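PDB 2YV4: hypothetical protein PH0435 from Pyrococcus horikoshii, which is of uncertain function but, as a Sua5 family member, probably helps make the threonylcarbamoyl-AMP used in tRNA modification, this fragment being its C-terminal domain. Local coordinates for residues N3-V8 and G99-K104; E22-L27 and V75-G80. One frame throughout, in Å; residues are numbered along the deposited sequence.

Contact 1 (N3-V8 and G99-K104); sequences NAEVIV and GYKIVK
V8 meets Y100 with one methyl. V8 CG2 lies 3.7 Å from Y100 CD2 and comes at the ring obliquely. The Y100 ring sits there because CG is wedged between the backbone N and the carbonyl carbon (chi1 65°), which brings the ring to V8 CG2. V6 CG1 packs on Y100 CB at 3.9 Å, so V6 touches the root of the tyrosine and V8 its ring. L94 and M91 of the same chain also pack on Y100. The two backbones run as neighbouring parallel strands, 101-104 being an outermost strand of the five-stranded parallel sheet of this alpha/beta domain. Three nearly straight bonds join them. K101 N donates to V6 O, V8 N to K101 O and V103 N to V8 O, all at 2.8 to 2.9 Å. On the N-terminal side of these bonds a water accepts from V6 N and donates to G99 O. On the other face I7 CG2 meets V103 CG2 at 3.6 Å, the two side chains slanting across each other. With I7 CG1 beside the backbone N (chi1 -59°), CG2 is the branch left to meet V103. K101 stretches out fully on this face. Its CD passes 4.2 Å from E5 OE2, but K101 NZ stays 5.2 Å from that oxygen, too far for a salt bridge.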
loop_
_atom_site.group_PDB
_atom_site.type_symbol
_atom_site.label_atom_id
_atom_site.label_comp_id
_atom_site.label_asym_id
_atom_site.label_seq_id
_atom_site.Cartn_x
_atom_site.Cartn_y
_atom_site.Cartn_z
ATOM N N ASN A 3 13.018 1.113 2.836
ATOM C CA ASN A 3 13.620 2.437 2.701
ATOM C C ASN A 3 12.556 3.493 2.414
ATOM O O ASN A 3 12.693 4.647 2.814
ATOM C CB ASN A 3 14.652 2.459 1.563
ATOM C CG ASN A 3 15.763 1.443 1.752
ATOM O OD1 ASN A 3 16.369 1.352 2.823
ATOM N ND2 ASN A 3 16.048 0.680 0.698
ATOM N N ALA A 4 11.499 3.096 1.713
ATOM C CA ALA A 4 10.429 4.024 1.369
ATOM C C ALA A 4 9.494 4.298 2.539
ATOM O O ALA A 4 9.370 3.486 3.458
ATOM C CB ALA A 4 9.627 3.480 0.194
ATOM N N GLU A 5 8.840 5.452 2.505
ATOM C CA GLU A 5 7.882 5.802 3.547
ATOM C C GLU A 5 6.694 4.879 3.292
ATOM O O GLU A 5 6.328 4.641 2.144
ATOM C CB GLU A 5 7.427 7.255 3.400
ATOM C CG GLU A 5 6.496 7.726 4.513
ATOM C CD GLU A 5 5.731 8.990 4.150
ATOM O OE1 GLU A 5 6.288 9.841 3.422
ATOM O OE2 GLU A 5 4.576 9.137 4.604
ATOM N N VAL A 6 6.097 4.349 4.352
ATOM C CA VAL A 6 4.959 3.464 4.183
ATOM C C VAL A 6 3.678 4.131 4.675
ATOM O O VAL A 6 3.633 4.698 5.772
ATOM C CB VAL A 6 5.196 2.132 4.924
ATOM C CG1 VAL A 6 3.957 1.248 4.846
ATOM C CG2 VAL A 6 6.396 1.417 4.301
ATOM N N ILE A 7 2.650 4.092 3.835
ATOM C CA ILE A 7 1.357 4.675 4.169
ATOM C C ILE A 7 0.276 3.624 3.973
ATOM O O ILE A 7 0.103 3.102 2.871
ATOM C CB ILE A 7 0.998 5.865 3.257
ATOM C CG1 ILE A 7 2.059 6.961 3.371
ATOM C CG2 ILE A 7 -0.385 6.397 3.632
ATOM C CD1 ILE A 7 1.793 8.154 2.476
ATOM N N VAL A 8 -0.449 3.318 5.042
ATOM C CA VAL A 8 -1.529 2.346 4.970
ATOM C C VAL A 8 -2.854 3.103 4.873
ATOM O O VAL A 8 -3.166 3.925 5.732
ATOM C CB VAL A 8 -1.560 1.455 6.231
ATOM C CG1 VAL A 8 -2.706 0.448 6.131
ATOM C CG2 VAL A 8 -0.232 0.753 6.399
ATOM N N GLY A 99 7.889 1.746 11.484
ATOM C CA GLY A 99 7.210 3.010 11.257
ATOM C C GLY A 99 6.376 3.140 9.995
ATOM O O GLY A 99 6.855 2.882 8.892
ATOM N N TYR A 100 5.119 3.545 10.163
ATOM C CA TYR A 100 4.228 3.752 9.030
ATOM C C TYR A 100 3.091 4.703 9.371
ATOM O O TYR A 100 2.718 4.863 10.529
ATOM C CB TYR A 100 3.663 2.422 8.504
ATOM C CG TYR A 100 2.758 1.653 9.446
ATOM C CD1 TYR A 100 3.259 0.614 10.226
ATOM C CD2 TYR A 100 1.392 1.933 9.524
ATOM C CE1 TYR A 100 2.426 -0.136 11.053
ATOM C CE2 TYR A 100 0.550 1.193 10.357
ATOM C CZ TYR A 100 1.078 0.157 11.115
ATOM O OH TYR A 100 0.263 -0.591 11.937
ATOM N N LYS A 101 2.560 5.357 8.348
ATOM C CA LYS A 101 1.467 6.299 8.519
ATOM C C LYS A 101 0.140 5.611 8.234
ATOM O O LYS A 101 0.069 4.696 7.418
ATOM C CB LYS A 101 1.648 7.469 7.554
ATOM C CG LYS A 101 0.547 8.518 7.590
ATOM C CD LYS A 101 0.838 9.572 6.518
ATOM C CE LYS A 101 -0.113 10.748 6.589
ATOM N NZ LYS A 101 0.153 11.703 5.482
ATOM N N ILE A 102 -0.911 6.051 8.912
ATOM C CA ILE A 102 -2.230 5.478 8.697
ATOM C C ILE A 102 -3.167 6.582 8.236
ATOM O O ILE A 102 -3.319 7.602 8.909
ATOM C CB ILE A 102 -2.795 4.841 9.982
ATOM C CG1 ILE A 102 -1.897 3.683 10.419
ATOM C CG2 ILE A 102 -4.219 4.347 9.741
ATOM C CD1 ILE A 102 -2.341 3.017 11.703
ATOM N N VAL A 103 -3.784 6.368 7.081
ATOM C CA VAL A 103 -4.710 7.332 6.509
ATOM C C VAL A 103 -6.097 6.718 6.400
ATOM O O VAL A 103 -6.272 5.667 5.783
ATOM C CB VAL A 103 -4.253 7.771 5.103
ATOM C CG1 VAL A 103 -5.248 8.753 4.515
ATOM C CG2 VAL A 103 -2.876 8.402 5.180
ATOM N N LYS A 104 -7.075 7.373 7.016
ATOM C CA LYS A 104 -8.457 6.909 6.982
ATOM C C LYS A 104 -9.045 7.264 5.621
ATOM O O LYS A 104 -9.002 8.421 5.211
ATOM C CB LYS A 104 -9.262 7.591 8.093
ATOM C CG LYS A 104 -10.760 7.316 8.052
ATOM C CD LYS A 104 -11.480 8.075 9.160
ATOM C CE LYS A 104 -12.978 7.810 9.134
ATOM N NZ LYS A 104 -13.676 8.530 10.238
HETATM O O HOH W 1 7.362 4.655 6.870
#

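Contact 2 (E22-L27 and V75-G80); sequences ELVKEL and VVIAEG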
loop_
_atom_site.group_PDB
_atom_site.type_symbol
_atom_site.label_atom_id
_atom_site.label_comp_id
_atom_site.label_asym_id
_atom_site.label_seq_id
_atom_site.Cartn_x
_atom_site.Cartn_y
_atom_site.Cartn_z
ATOM N N GLU A 22 -6.517 9.154 -5.185
ATOM C CA GLU A 22 -6.263 10.547 -4.841
ATOM C C GLU A 22 -4.822 10.770 -4.388
ATOM O O GLU A 22 -4.147 11.675 -4.877
ATOM C CB GLU A 22 -7.222 10.991 -3.729
ATOM C CG GLU A 22 -7.041 12.431 -3.264
ATOM C CD GLU A 22 -7.766 12.718 -1.953
ATOM O OE1 GLU A 22 -7.796 13.892 -1.527
ATOM O OE2 GLU A 22 -8.299 11.769 -1.342
ATOM N N LEU A 23 -4.356 9.944 -3.454
ATOM C CA LEU A 23 -2.999 10.058 -2.933
ATOM C C LEU A 23 -1.918 9.875 -4.000
ATOM O O LEU A 23 -0.923 10.601 -4.012
ATOM C CB LEU A 23 -2.772 9.049 -1.798
ATOM C CG LEU A 23 -3.392 9.378 -0.438
ATOM C CD1 LEU A 23 -3.189 8.206 0.514
ATOM C CD2 LEU A 23 -2.754 10.645 0.131
ATOM N N VAL A 24 -2.099 8.892 -4.877
ATOM C CA VAL A 24 -1.134 8.648 -5.937
ATOM C C VAL A 24 -0.945 9.922 -6.768
ATOM O O VAL A 24 0.182 10.373 -6.985
ATOM C CB VAL A 24 -1.591 7.481 -6.838
ATOM C CG1 VAL A 24 -0.778 7.454 -8.130
ATOM C CG2 VAL A 24 -1.419 6.158 -6.086
ATOM N N LYS A 25 -2.047 10.513 -7.216
ATOM C CA LYS A 25 -1.968 11.736 -8.004
ATOM C C LYS A 25 -1.243 12.818 -7.213
ATOM O O LYS A 25 -0.370 13.501 -7.744
ATOM C CB LYS A 25 -3.368 12.224 -8.382
ATOM C CG LYS A 25 -4.059 11.370 -9.418
ATOM C CD LYS A 25 -5.506 11.796 -9.580
ATOM C CE LYS A 25 -6.250 10.892 -10.545
ATOM N NZ LYS A 25 -7.689 11.262 -10.617
ATOM N N GLU A 26 -1.604 12.966 -5.941
ATOM C CA GLU A 26 -0.976 13.965 -5.087
ATOM C C GLU A 26 0.526 13.746 -4.971
ATOM O O GLU A 26 1.312 14.681 -5.127
ATOM C CB GLU A 26 -1.605 13.941 -3.695
ATOM C CG GLU A 26 -2.927 14.690 -3.590
ATOM C CD GLU A 26 -3.656 14.401 -2.286
ATOM O OE1 GLU A 26 -2.976 14.125 -1.273
ATOM O OE2 GLU A 26 -4.905 14.454 -2.270
ATOM N N LEU A 27 0.926 12.511 -4.699
ATOM C CA LEU A 27 2.339 12.201 -4.566
ATOM C C LEU A 27 3.080 12.441 -5.883
ATOM O O LEU A 27 4.172 13.009 -5.890
ATOM C CB LEU A 27 2.508 10.753 -4.095
ATOM C CG LEU A 27 1.917 10.512 -2.698
ATOM C CD1 LEU A 27 1.999 9.041 -2.322
ATOM C CD2 LEU A 27 2.665 11.369 -1.682
ATOM N N VAL A 75 7.607 6.541 -1.818
ATOM C CA VAL A 75 6.504 6.248 -0.911
ATOM C C VAL A 75 5.729 5.017 -1.373
ATOM O O VAL A 75 5.451 4.855 -2.562
ATOM C CB VAL A 75 5.529 7.443 -0.820
ATOM C CG1 VAL A 75 4.376 7.120 0.126
ATOM C CG2 VAL A 75 6.276 8.679 -0.346
ATOM N N VAL A 76 5.395 4.150 -0.423
ATOM C CA VAL A 76 4.646 2.935 -0.706
ATOM C C VAL A 76 3.299 3.024 -0.011
ATOM O O VAL A 76 3.232 3.251 1.193
ATOM C CB VAL A 76 5.383 1.671 -0.180
ATOM C CG1 VAL A 76 4.495 0.435 -0.339
ATOM C CG2 VAL A 76 6.683 1.468 -0.940
ATOM N N ILE A 77 2.226 2.864 -0.772
ATOM C CA ILE A 77 0.886 2.898 -0.197
ATOM C C ILE A 77 0.410 1.460 -0.117
ATOM O O ILE A 77 0.388 0.749 -1.124
ATOM C CB ILE A 77 -0.093 3.695 -1.079
ATOM C CG1 ILE A 77 0.370 5.152 -1.185
ATOM C CG2 ILE A 77 -1.505 3.611 -0.494
ATOM C CD1 ILE A 77 -0.436 5.984 -2.183
ATOM N N ALA A 78 0.065 1.017 1.086
ATOM C CA ALA A 78 -0.423 -0.340 1.273
ATOM C C ALA A 78 -1.927 -0.258 1.473
ATOM O O ALA A 78 -2.402 0.416 2.379
ATOM C CB ALA A 78 0.244 -0.986 2.490
ATOM N N GLU A 79 -2.662 -0.932 0.602
ATOM C CA GLU A 79 -4.119 -0.962 0.646
ATOM C C GLU A 79 -4.575 -1.777 1.861
ATOM O O GLU A 79 -4.228 -2.948 1.981
ATOM C CB GLU A 79 -4.625 -1.606 -0.644
ATOM C CG GLU A 79 -6.105 -1.505 -0.904
ATOM C CD GLU A 79 -6.476 -2.163 -2.220
ATOM O OE1 GLU A 79 -5.853 -1.814 -3.250
ATOM O OE2 GLU A 79 -7.379 -3.030 -2.227
ATOM N N GLY A 80 -5.341 -1.158 2.758
ATOM C CA GLY A 80 -5.815 -1.866 3.939
ATOM C C GLY A 80 -7.329 -1.823 4.083
ATOM O O GLY A 80 -7.852 -1.101 4.937
#
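I77 CD1 is the point on which three helix side chains converge. L23 offers its root, with CB 3.9 Å from I77 CD1. V24 brings its CG2 methyl to 4.0 Å from I77 CD1 and crosses I77 obliquely. L27 meets I77 tip to tip, CD1 to CD1, at 3.9 Å. I77 CB points toward the helix. With CG1 anti to the carbonyl carbon (chi1 -62°) and the chain extended beyond it (chi2 173°), CD1 is carried in among L23, V24 and L27. L27 CD1 serves two partners, since it also rests 3.9 Å from V75 CG1. There the two side chains cross at about a right angle. This cluster is the tight part of the contact. It is wholly apolar, and no hydrogen bond joins the segments. The axes of helix and strand run almost antiparallel, at 177°, and lie 10.4 Å apart, so the gap is spanned by side chains alone. Away from the cluster the contact is loose, and K25 and E26 lie on the exposed side of the helix. E22 does not touch the strand; its OE2 makes a salt bridge with K19. E79, buried beyond the apolar cluster, has OE1 hydrogen-bonded to Y42 OH and OE2 to S39 OG. Strand 5-11, helix 13-29 and strand 34-38 form a beta-alpha-beta crossover. Strand 75-81 lies between those two strands, so the helix passes over it and packs on I77 and V75. V24 and L27 also touch strand 34-38, and L23 and I77 touch V9 of strand 5-11. On the other face V76 packs against L65 and M68 of helix 54-70.

The chain starts with strand 5-11, which takes part in contact 1, and goes on into helix 13-29, which carries the first half of contact 2. After strands 34-38 and 46-49 and helix 54-70, strand 75-81 closes the loop of contact 2. Helix 86-93 follows, and strand 101-104 closes the longer loop of contact 1 near the C terminus. Contact 2 is therefore nested inside contact 1. The two also touch, because strands 5-11 and 75-81 are neighbours in the sheet. I7 O and A78 N are 2.7 Å apart, a probable hydrogen bond. Contact 1 adds an outermost strand, and contact 2 packs a helix on the sheet.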